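Local coordinates for putative pachytene checkpoint protein 2 (Caenorhabditis elegans, PDB 4XGU) that probably hydrolyses ATP as a protein-remodelling AAA+ ATPase and probably plays a key role in meiotic chromosome recombination, at residues 10-15 against 92-97; 17-22 against 98-103; 51-56 against 64-69; 123-128 against 209-214. All coordinates share one frame; numbering follows the deposited sequence.

Interaction 1: residues 10-15 against 92-97; sequences NIHAEI and PSNIHV
Two parallel strands of the small N-terminal sheet meet here, A13, E14 and I15 pairing with I95, H96 and V97. Their short axes run 12° from each other and approach to 4.7 Å. Two firm backbone bonds fix the register: H96 N gives its hydrogen to A13 O at 2.7 Å, and I15 N reaches H96 O at 2.8 Å. At the start of the pairing the grip is weaker. N94 O receives A13 N at 3.3 Å and, from the side chain, H12 ND1 at 3.4 Å, the latter with an N-H...O angle of only 133°, so one carbonyl collects two weak bonds. H12 has CG anti to its carbonyl carbon (chi1 -62°), which brings the imidazole alongside N94; ring and amide planes stand nearly perpendicular. N94 suits this entry to the strand because its own ND2 is bonded to N91 O, tying the side chain back to the preceding loop. The small A13 lets I95 come close, with A13 CB meeting I95 CG2 at 3.6 Å. On that face I15 and V97 also lie, and I15 and I95 pack on helix 30-41. The other face carries E14 and H96, which touch helix 185-199 through I198; there E14 OE2 is hydrogen-bonded to H195, which gives the buried carboxylate a polar partner. H12 ND1 lies 3.9 Å from H96 CE1, near the plane of both rings. The strand pair thus lies between these two helices, within the three-stranded mixed sheet of the Pch2 N-terminal domain.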
# COMPACT_ATOMS: atom_id res chain seq x y z
N ASN B 10 -31.65 39.83 27.32
CA ASN B 10 -30.44 40.31 26.66
C ASN B 10 -30.59 40.48 25.15
O ASN B 10 -30.69 39.50 24.40
CB ASN B 10 -29.26 39.39 26.94
CG ASN B 10 -28.25 40.01 27.90
OD1 ASN B 10 -28.58 40.92 28.66
ND2 ASN B 10 -27.02 39.51 27.86
N ILE B 11 -30.62 41.73 24.72
CA ILE B 11 -30.63 42.07 23.31
C ILE B 11 -29.49 43.04 23.04
O ILE B 11 -29.22 43.92 23.85
CB ILE B 11 -31.96 42.69 22.87
CG1 ILE B 11 -33.14 41.88 23.41
CG2 ILE B 11 -32.03 42.79 21.36
CD1 ILE B 11 -34.49 42.39 22.96
N HIS B 12 -28.82 42.87 21.90
CA HIS B 12 -27.67 43.70 21.58
C HIS B 12 -27.99 44.70 20.47
O HIS B 12 -28.95 44.52 19.72
CB HIS B 12 -26.48 42.83 21.17
CG HIS B 12 -26.01 41.91 22.26
ND1 HIS B 12 -24.90 42.19 23.04
CD2 HIS B 12 -26.49 40.73 22.70
CE1 HIS B 12 -24.73 41.22 23.91
NE2 HIS B 12 -25.67 40.31 23.72
N ALA B 13 -27.18 45.74 20.38
CA ALA B 13 -27.31 46.70 19.29
C ALA B 13 -25.94 47.11 18.77
O ALA B 13 -25.07 47.53 19.53
CB ALA B 13 -28.10 47.91 19.75
N GLU B 14 -25.76 46.98 17.46
CA GLU B 14 -24.53 47.38 16.80
C GLU B 14 -24.79 48.64 15.99
O GLU B 14 -25.73 48.67 15.20
CB GLU B 14 -23.99 46.26 15.91
CG GLU B 14 -23.86 44.92 16.61
CD GLU B 14 -23.63 43.77 15.65
OE1 GLU B 14 -23.37 44.04 14.45
OE2 GLU B 14 -23.70 42.60 16.09
N ILE B 15 -23.98 49.67 16.20
CA ILE B 15 -24.18 50.93 15.51
C ILE B 15 -22.91 51.37 14.80
O ILE B 15 -21.87 51.57 15.43
CB ILE B 15 -24.62 52.03 16.49
CG1 ILE B 15 -25.93 51.65 17.17
CG2 ILE B 15 -24.76 53.36 15.76
CD1 ILE B 15 -26.39 52.65 18.21
N PRO B 92 -27.17 49.46 28.40
CA PRO B 92 -26.16 50.19 27.63
C PRO B 92 -24.80 49.49 27.53
O PRO B 92 -23.88 50.04 26.91
CB PRO B 92 -26.02 51.52 28.39
CG PRO B 92 -26.60 51.26 29.74
CD PRO B 92 -27.71 50.29 29.49
N SER B 93 -24.66 48.31 28.12
CA SER B 93 -23.42 47.55 28.03
C SER B 93 -23.42 46.60 26.83
O SER B 93 -22.37 46.11 26.42
CB SER B 93 -23.19 46.75 29.31
OG SER B 93 -22.14 45.81 29.13
N ASN B 94 -24.60 46.35 26.28
CA ASN B 94 -24.74 45.43 25.15
C ASN B 94 -24.79 46.16 23.82
O ASN B 94 -24.88 45.53 22.77
CB ASN B 94 -25.99 44.57 25.31
CG ASN B 94 -26.09 43.93 26.67
OD1 ASN B 94 -25.53 42.86 26.91
ND2 ASN B 94 -26.82 44.57 27.57
N ILE B 95 -24.75 47.48 23.87
CA ILE B 95 -24.79 48.26 22.64
C ILE B 95 -23.39 48.72 22.25
O ILE B 95 -22.70 49.39 23.03
CB ILE B 95 -25.76 49.46 22.77
CG1 ILE B 95 -25.36 50.39 23.91
CG2 ILE B 95 -27.16 48.97 23.02
CD1 ILE B 95 -26.35 51.51 24.13
N HIS B 96 -22.97 48.35 21.05
CA HIS B 96 -21.60 48.62 20.63
C HIS B 96 -21.55 49.52 19.41
O HIS B 96 -22.27 49.33 18.43
CB HIS B 96 -20.87 47.31 20.33
CG HIS B 96 -21.02 46.28 21.40
ND1 HIS B 96 -21.98 45.29 21.34
CD2 HIS B 96 -20.35 46.09 22.56
CE1 HIS B 96 -21.88 44.53 22.42
NE2 HIS B 96 -20.90 44.99 23.17
N VAL B 97 -20.67 50.51 19.49
CA VAL B 97 -20.51 51.46 18.42
C VAL B 97 -19.18 51.19 17.73
O VAL B 97 -18.18 50.88 18.39
CB VAL B 97 -20.58 52.89 18.96
CG1 VAL B 97 -20.74 53.89 17.84
CG2 VAL B 97 -21.76 53.03 19.97

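Interaction 2: residues 17-22 against 98-103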
# COMPACT_ATOMS: atom_id res chain seq x y z
N ILE B 17 -20.85 54.17 13.14
CA ILE B 17 -20.71 55.62 13.00
C ILE B 17 -19.81 55.99 11.83
O ILE B 17 -19.18 55.12 11.22
CB ILE B 17 -20.13 56.25 14.27
CG1 ILE B 17 -18.94 55.44 14.78
CG2 ILE B 17 -21.19 56.38 15.35
CD1 ILE B 17 -18.34 55.96 16.06
N CYS B 18 -19.76 57.28 11.52
CA CYS B 18 -18.89 57.77 10.46
C CYS B 18 -17.44 57.75 10.91
O CYS B 18 -17.15 57.76 12.10
CB CYS B 18 -19.28 59.20 10.05
SG CYS B 18 -20.23 59.30 8.51
N GLN B 19 -16.52 57.71 9.94
CA GLN B 19 -15.10 57.82 10.25
C GLN B 19 -14.82 59.20 10.82
O GLN B 19 -14.06 59.35 11.77
CB GLN B 19 -14.23 57.56 9.02
CG GLN B 19 -14.11 56.09 8.62
CD GLN B 19 -15.33 55.58 7.87
OE1 GLN B 19 -16.17 56.35 7.43
NE2 GLN B 19 -15.41 54.26 7.72
N LYS B 20 -15.44 60.22 10.22
CA LYS B 20 -15.26 61.60 10.67
C LYS B 20 -15.78 61.80 12.08
O LYS B 20 -15.37 62.73 12.77
CB LYS B 20 -15.95 62.58 9.70
CG LYS B 20 -15.18 62.80 8.40
CD LYS B 20 -15.31 64.23 7.90
CE LYS B 20 -16.35 64.35 6.79
NZ LYS B 20 -16.54 65.77 6.37
N PHE B 21 -16.70 60.94 12.51
CA PHE B 21 -17.14 60.93 13.90
C PHE B 21 -15.98 60.49 14.78
O PHE B 21 -15.48 59.37 14.65
CB PHE B 21 -18.34 59.99 14.08
CG PHE B 21 -19.17 60.29 15.31
CD1 PHE B 21 -18.63 60.13 16.58
CD2 PHE B 21 -20.48 60.71 15.19
CE1 PHE B 21 -19.39 60.40 17.70
CE2 PHE B 21 -21.24 60.97 16.30
CZ PHE B 21 -20.70 60.82 17.56
N PRO B 22 -15.54 61.37 15.70
CA PRO B 22 -14.46 61.06 16.64
C PRO B 22 -14.90 60.07 17.71
O PRO B 22 -15.93 60.27 18.35
CB PRO B 22 -14.13 62.42 17.26
CG PRO B 22 -15.40 63.18 17.17
CD PRO B 22 -16.08 62.73 15.91
N TYR B 98 -19.16 51.26 16.40
CA TYR B 98 -17.99 50.84 15.64
C TYR B 98 -17.86 51.59 14.32
O TYR B 98 -18.83 52.16 13.81
CB TYR B 98 -18.04 49.34 15.37
CG TYR B 98 -19.14 48.93 14.41
CD1 TYR B 98 -20.46 48.82 14.82
CD2 TYR B 98 -18.85 48.66 13.08
CE1 TYR B 98 -21.47 48.45 13.94
CE2 TYR B 98 -19.84 48.29 12.19
CZ TYR B 98 -21.15 48.19 12.63
OH TYR B 98 -22.14 47.82 11.74
N LYS B 99 -16.66 51.58 13.76
CA LYS B 99 -16.42 52.08 12.41
C LYS B 99 -15.61 51.01 11.66
O LYS B 99 -14.62 50.52 12.20
CB LYS B 99 -15.69 53.42 12.44
CG LYS B 99 -14.39 53.41 13.24
CD LYS B 99 -13.65 54.73 13.13
CE LYS B 99 -14.51 55.88 13.61
NZ LYS B 99 -13.81 57.18 13.47
N LEU B 100 -16.03 50.64 10.46
CA LEU B 100 -15.38 49.56 9.72
C LEU B 100 -14.15 50.04 8.98
O LEU B 100 -14.13 51.16 8.46
CB LEU B 100 -16.35 48.92 8.72
CG LEU B 100 -17.50 49.70 8.10
CD1 LEU B 100 -17.08 50.69 6.99
CD2 LEU B 100 -18.55 48.72 7.64
N HIS B 101 -13.13 49.19 8.92
CA HIS B 101 -11.92 49.53 8.20
C HIS B 101 -12.11 49.20 6.73
O HIS B 101 -12.71 48.17 6.40
CB HIS B 101 -10.71 48.79 8.77
CG HIS B 101 -10.80 48.51 10.24
ND1 HIS B 101 -10.25 49.33 11.19
CD2 HIS B 101 -11.37 47.48 10.91
CE1 HIS B 101 -10.49 48.83 12.39
NE2 HIS B 101 -11.17 47.71 12.25
N LYS B 102 -11.60 50.05 5.85
CA LYS B 102 -11.67 49.81 4.41
C LYS B 102 -10.30 49.49 3.85
O LYS B 102 -10.10 49.47 2.63
CB LYS B 102 -12.27 51.02 3.68
CG LYS B 102 -12.26 52.32 4.47
CD LYS B 102 -13.37 53.24 3.99
CE LYS B 102 -14.73 52.58 4.16
NZ LYS B 102 -15.83 53.38 3.56
N ASP B 103 -9.37 49.23 4.76
CA ASP B 103 -7.98 48.95 4.42
C ASP B 103 -7.86 47.80 3.42
O ASP B 103 -6.93 47.76 2.62
CB ASP B 103 -7.20 48.62 5.69
CG ASP B 103 -7.56 49.54 6.86
OD1 ASP B 103 -8.48 50.37 6.70
OD2 ASP B 103 -6.94 49.41 7.93
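Hydrogen bonds to backbone carbonyls carry the contact between 17-22 and 98-103, and one lysine makes two of them. K99 NZ gives a hydrogen to Q19 O at 2.8 Å and to F21 O at 3.0 Å, bridging two carbonyls of the same turn. The two acceptors are met differently: the C=O...N angle is 116° at Q19 O but 159° at F21 O, and in both cases the ammonium is tilted somewhat out of the carbonyl plane. A long, flexible donor with several hydrogens suits this place, and K99 gets there by a bend at chi3 (58°) in an otherwise extended chain. The same turn is closed from within by a weak bond from F21 N to C18 O. Next to the end of strand 12-16, I17 N bonds to Y98 O at 2.9 Å and adds one more backbone link between the two departing segments. Farther out, Q19 bends at chi2 and sends NE2 to L100 O, a weak bond at 3.4 Å.

Aliphatic carbons also make van der Waals contacts with carbonyl oxygens. I17 CG1 lies 3.4 Å from Y98 O, beside the backbone bond, while K99 CE passes 3.6 Å from C18 O, so the aliphatic part of the lysine runs alongside the turn whose carbonyls it bonds. Q19 NE2 also comes within van der Waals range of K102 CE, at the more exposed margin. Around the pair, F21 rests on V26 and R29, and Y98 packs on E14 and R16. These are the loops that follow parallel strands 12-16 and 95-98, laced by a lysine across turn carbonyls, with 98-103 running on to strand 106-107 of the ATPase sheet.

Interaction 3: residues 51-56 against 64-69; sequences SSVELF and ELFEKL
F66 holds CG between its backbone N and carbonyl carbon (chi1 72°), and with chi2 at -74° this carries the ring across to the backbone of S51, S52 and V53. Its far rim does the touching: CE2 lies 3.7 Å from S51 O, and CZ lies 4.0 Å from S52 CA. V53 N approaches the ring edge near its plane, 4.3 Å from CZ, but its hydrogen-bonding partner is N63 OD1. V53 offers CG2 to F66 CE1 at 4.3 Å, a loose apolar touch and the one side-chain pairing across the two segments. L69 CD2 sits over one face of the same ring, 3.8 Å above its plane and offset toward the rim, while K68 CA lies at the edge.

A flat, wide phenyl suits this place because it can meet a passing backbone with its rim and also reach I15 of strand 12-16 and L36 of helix 30-41. Cutting the ring back to an alanine is likely to open a gap among V53, L69, I15 and L36 and leave the loop at 51-53 without the surface it rests on. Beside the ring the chain enters strand 68-72 by a classic beta bulge, E67 and K68 both facing R16. S52 OG makes a weak bond to E54 OE2 within its own loop, and E67 and K68 make long, weak ion pairs, E67 to R16 and K68 to D133 and E137.

With no hydrogen bond between the segments, the contact depends on shape: F66 takes part in nearly all the close approaches, its rim meeting backbone atoms by van der Waals contact.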
# COMPACT_ATOMS: atom_id res chain seq x y z
N SER B 51 -31.26 51.74 8.35
CA SER B 51 -30.30 52.72 7.86
C SER B 51 -30.75 54.16 8.09
O SER B 51 -29.98 55.09 7.89
CB SER B 51 -30.04 52.50 6.37
OG SER B 51 -31.19 52.81 5.61
N SER B 52 -31.99 54.33 8.52
CA SER B 52 -32.53 55.67 8.69
C SER B 52 -33.76 55.71 9.59
O SER B 52 -34.53 54.75 9.65
CB SER B 52 -32.87 56.27 7.32
OG SER B 52 -33.46 57.56 7.45
N VAL B 53 -33.93 56.83 10.28
CA VAL B 53 -35.14 57.10 11.04
C VAL B 53 -36.06 57.97 10.20
O VAL B 53 -35.77 59.15 9.97
CB VAL B 53 -34.83 57.80 12.38
CG1 VAL B 53 -36.11 58.24 13.07
CG2 VAL B 53 -34.02 56.88 13.28
N GLU B 54 -37.17 57.40 9.71
CA GLU B 54 -38.04 58.14 8.79
C GLU B 54 -39.07 58.96 9.56
O GLU B 54 -39.05 58.99 10.78
CB GLU B 54 -38.72 57.17 7.81
CG GLU B 54 -37.77 56.12 7.21
CD GLU B 54 -36.79 56.72 6.21
OE1 GLU B 54 -36.95 57.91 5.86
OE2 GLU B 54 -35.86 56.00 5.75
N LEU B 55 -39.95 59.64 8.83
CA LEU B 55 -40.97 60.47 9.45
C LEU B 55 -41.86 59.66 10.39
O LEU B 55 -42.09 58.47 10.15
CB LEU B 55 -41.83 61.16 8.40
CG LEU B 55 -41.12 62.25 7.60
CD1 LEU B 55 -41.92 62.61 6.36
CD2 LEU B 55 -40.91 63.47 8.47
N PHE B 56 -42.33 60.31 11.44
CA PHE B 56 -43.23 59.71 12.43
C PHE B 56 -42.56 58.62 13.26
O PHE B 56 -43.22 57.90 14.01
CB PHE B 56 -44.49 59.15 11.74
CG PHE B 56 -45.30 60.19 11.02
CD1 PHE B 56 -46.20 60.98 11.72
CD2 PHE B 56 -45.15 60.39 9.66
CE1 PHE B 56 -46.95 61.96 11.06
CE2 PHE B 56 -45.89 61.36 9.00
CZ PHE B 56 -46.79 62.15 9.70
N GLU B 64 -28.17 62.01 12.14
CA GLU B 64 -26.84 62.60 12.06
C GLU B 64 -25.82 61.81 12.88
O GLU B 64 -24.62 62.07 12.80
CB GLU B 64 -26.88 64.06 12.52
CG GLU B 64 -27.62 65.00 11.58
CD GLU B 64 -27.73 66.42 12.13
OE1 GLU B 64 -27.57 66.60 13.35
OE2 GLU B 64 -27.98 67.35 11.33
N LEU B 65 -26.31 60.85 13.66
CA LEU B 65 -25.45 60.07 14.55
C LEU B 65 -24.85 58.83 13.88
O LEU B 65 -23.65 58.60 13.97
CB LEU B 65 -26.24 59.62 15.78
CG LEU B 65 -26.70 60.68 16.78
CD1 LEU B 65 -27.54 60.05 17.88
CD2 LEU B 65 -25.50 61.40 17.38
N PHE B 66 -25.69 58.05 13.21
CA PHE B 66 -25.28 56.74 12.73
C PHE B 66 -25.31 56.59 11.21
O PHE B 66 -25.93 57.38 10.50
CB PHE B 66 -26.15 55.66 13.36
CG PHE B 66 -27.56 55.62 12.83
CD1 PHE B 66 -28.47 56.60 13.18
CD2 PHE B 66 -27.97 54.61 11.98
CE1 PHE B 66 -29.77 56.56 12.70
CE2 PHE B 66 -29.26 54.57 11.50
CZ PHE B 66 -30.16 55.55 11.86
N GLU B 67 -24.64 55.55 10.73
CA GLU B 67 -24.61 55.22 9.32
C GLU B 67 -25.47 53.99 9.09
O GLU B 67 -26.06 53.80 8.02
CB GLU B 67 -23.17 54.98 8.85
CG GLU B 67 -22.88 55.44 7.42
CD GLU B 67 -21.39 55.49 7.11
OE1 GLU B 67 -20.71 54.45 7.26
OE2 GLU B 67 -20.90 56.57 6.73
N LYS B 68 -25.56 53.15 10.12
CA LYS B 68 -26.35 51.92 10.07
C LYS B 68 -26.40 51.30 11.46
O LYS B 68 -25.40 51.28 12.18
CB LYS B 68 -25.76 50.93 9.06
CG LYS B 68 -26.22 49.49 9.21
CD LYS B 68 -25.72 48.65 8.04
CE LYS B 68 -25.69 47.17 8.38
NZ LYS B 68 -25.16 46.35 7.24
N LEU B 69 -27.57 50.81 11.86
CA LEU B 69 -27.68 50.14 13.14
C LEU B 69 -28.38 48.80 13.00
O LEU B 69 -29.22 48.61 12.12
CB LEU B 69 -28.42 51.02 14.16
CG LEU B 69 -29.94 51.12 14.11
CD1 LEU B 69 -30.62 50.09 15.01
CD2 LEU B 69 -30.38 52.52 14.50

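Interaction 4: residues 123-128 against 209-214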
# COMPACT_ATOMS: atom_id res chain seq x y z
N GLN B 123 -4.65 35.26 3.77
CA GLN B 123 -5.06 36.66 3.67
C GLN B 123 -5.46 37.20 5.04
O GLN B 123 -6.20 36.55 5.78
CB GLN B 123 -6.23 36.83 2.70
CG GLN B 123 -6.24 35.85 1.54
CD GLN B 123 -7.48 36.01 0.67
OE1 GLN B 123 -8.12 37.06 0.67
NE2 GLN B 123 -7.82 34.96 -0.07
N LEU B 124 -4.98 38.40 5.37
CA LEU B 124 -5.32 39.01 6.65
C LEU B 124 -6.45 40.01 6.51
O LEU B 124 -6.38 40.94 5.70
CB LEU B 124 -4.09 39.69 7.26
CG LEU B 124 -4.33 40.41 8.59
CD1 LEU B 124 -4.83 39.44 9.65
CD2 LEU B 124 -3.05 41.10 9.06
N TRP B 125 -7.51 39.82 7.29
CA TRP B 125 -8.65 40.74 7.28
C TRP B 125 -8.70 41.55 8.56
O TRP B 125 -8.58 41.01 9.66
CB TRP B 125 -9.96 39.97 7.10
CG TRP B 125 -10.10 39.29 5.78
CD1 TRP B 125 -9.74 38.01 5.47
CD2 TRP B 125 -10.65 39.85 4.58
NE1 TRP B 125 -10.03 37.73 4.16
CE2 TRP B 125 -10.59 38.85 3.59
CE3 TRP B 125 -11.19 41.09 4.25
CZ2 TRP B 125 -11.05 39.06 2.29
CZ3 TRP B 125 -11.64 41.30 2.96
CH2 TRP B 125 -11.57 40.29 2.00
N GLN B 126 -8.90 42.85 8.42
CA GLN B 126 -9.06 43.75 9.56
C GLN B 126 -10.54 43.84 9.93
O GLN B 126 -11.35 44.29 9.13
CB GLN B 126 -8.49 45.13 9.23
CG GLN B 126 -8.30 46.04 10.43
CD GLN B 126 -7.21 45.56 11.35
OE1 GLN B 126 -6.24 44.93 10.92
NE2 GLN B 126 -7.35 45.84 12.64
N LEU B 127 -10.88 43.42 11.15
CA LEU B 127 -12.29 43.34 11.54
C LEU B 127 -12.74 44.47 12.46
O LEU B 127 -12.04 44.80 13.43
CB LEU B 127 -12.58 42.00 12.22
CG LEU B 127 -12.41 40.77 11.34
CD1 LEU B 127 -12.93 39.53 12.06
CD2 LEU B 127 -13.13 40.97 10.01
N PRO B 128 -13.92 45.05 12.19
CA PRO B 128 -14.81 44.71 11.07
C PRO B 128 -14.50 45.46 9.78
O PRO B 128 -14.20 46.65 9.82
CB PRO B 128 -16.19 45.10 11.60
CG PRO B 128 -15.91 46.23 12.53
CD PRO B 128 -14.57 45.97 13.15
N MET B 209 -8.56 38.88 11.27
CA MET B 209 -8.91 37.54 10.81
C MET B 209 -7.97 37.06 9.72
O MET B 209 -7.72 37.77 8.74
CB MET B 209 -10.35 37.49 10.29
CG MET B 209 -10.63 36.29 9.37
SD MET B 209 -12.39 36.00 9.06
CE MET B 209 -12.31 35.04 7.55
N LEU B 210 -7.45 35.85 9.90
CA LEU B 210 -6.58 35.22 8.92
C LEU B 210 -7.30 34.11 8.19
O LEU B 210 -7.74 33.13 8.79
CB LEU B 210 -5.32 34.68 9.60
CG LEU B 210 -4.26 35.75 9.86
CD1 LEU B 210 -3.22 35.25 10.84
CD2 LEU B 210 -3.61 36.15 8.54
N GLU B 211 -7.43 34.26 6.87
CA GLU B 211 -8.11 33.27 6.06
C GLU B 211 -7.12 32.43 5.27
O GLU B 211 -6.25 32.95 4.58
CB GLU B 211 -9.10 33.96 5.11
CG GLU B 211 -9.90 33.00 4.25
CD GLU B 211 -10.91 33.71 3.38
OE1 GLU B 211 -10.94 34.96 3.38
OE2 GLU B 211 -11.68 33.00 2.68
N ILE B 212 -7.27 31.11 5.36
CA ILE B 212 -6.37 30.18 4.69
C ILE B 212 -7.13 29.32 3.68
O ILE B 212 -8.29 28.96 3.90
CB ILE B 212 -5.66 29.26 5.70
CG1 ILE B 212 -5.15 30.06 6.90
CG2 ILE B 212 -4.51 28.51 5.04
CD1 ILE B 212 -4.49 29.21 7.97
N ASN B 213 -6.47 29.01 2.56
CA ASN B 213 -6.97 28.05 1.57
C ASN B 213 -8.24 28.51 0.86
O ASN B 213 -9.20 27.74 0.74
CB ASN B 213 -7.21 26.69 2.24
CG ASN B 213 -7.26 25.55 1.25
OD1 ASN B 213 -6.59 25.59 0.22
ND2 ASN B 213 -8.05 24.54 1.55
N SER B 214 -8.24 29.74 0.37
CA SER B 214 -9.40 30.27 -0.35
C SER B 214 -9.04 30.67 -1.78
O SER B 214 -8.47 31.73 -2.01
CB SER B 214 -9.99 31.47 0.39
OG SER B 214 -9.11 32.58 0.34
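The indole of W125 and the carboxylate arm of E211 lie side by side, pointing the same way from an antiparallel strand pair, and W125 NE1 bonds to E211 OE1 at 3.0 Å. OE1 is met nearly along its C-O axis but lies 30° out of the indole plane; ring and carboxylate planes are 36° apart. An extended E211, CG anti to its backbone N (chi1 -178°), runs along the indole edge, its CB fitted against the rim. A phenylalanine in place of W125 would probably leave E211 OE1 without this donor and free the carboxylate to turn.

Farther along the same face, M209 CB is a bump in the hollow between two neighbours, L127 CD1 at 3.7 Å and W125 CB at 4.1 Å. On the other face L124 and L210 cross, L210 CD2 nesting against L124 CB and, at 3.7 Å, L124 CD1. Four backbone bonds zip the strands: W125 with M209 in both directions, and Q123 with E211 likewise, E211 N to Q123 O measuring 2.8 Å.

E211 lies about 4 Å from T186, a predicted ATP-binding residue, side chain to side chain, and its side chain about 8 Å from the bound ADP. In the AAA+ P-loop ATPase sheet the backbone of L124 bonds to L106 of strand 106-107, strand 206-212 pairs on its other side with strand 245-251, and helix 185-199 covers M209 and E211 through K190.

How the interactions relate
Interactions 1 and 4 are buried strand pairings, parallel in the N-terminal sheet and antiparallel in the ATPase sheet; interactions 2 and 3 are partly buried loop contacts. Strand 12-16 of interaction 1 borders both neighbours: I15 packs against F66 of interaction 3, and its carbonyl probably bonds to Y98 N of interaction 2. Chemistry follows place, with backbone bonds and one apolar and one mixed face in the sheets, lysine-to-carbonyl bonds in interaction 2, and aromatic packing without hydrogen bonds in interaction 3. Interaction 2 also reaches the ATPase part, since H101 N probably bonds to P128 O of interaction 4, whereas interactions 1 and 3 do not touch interaction 4.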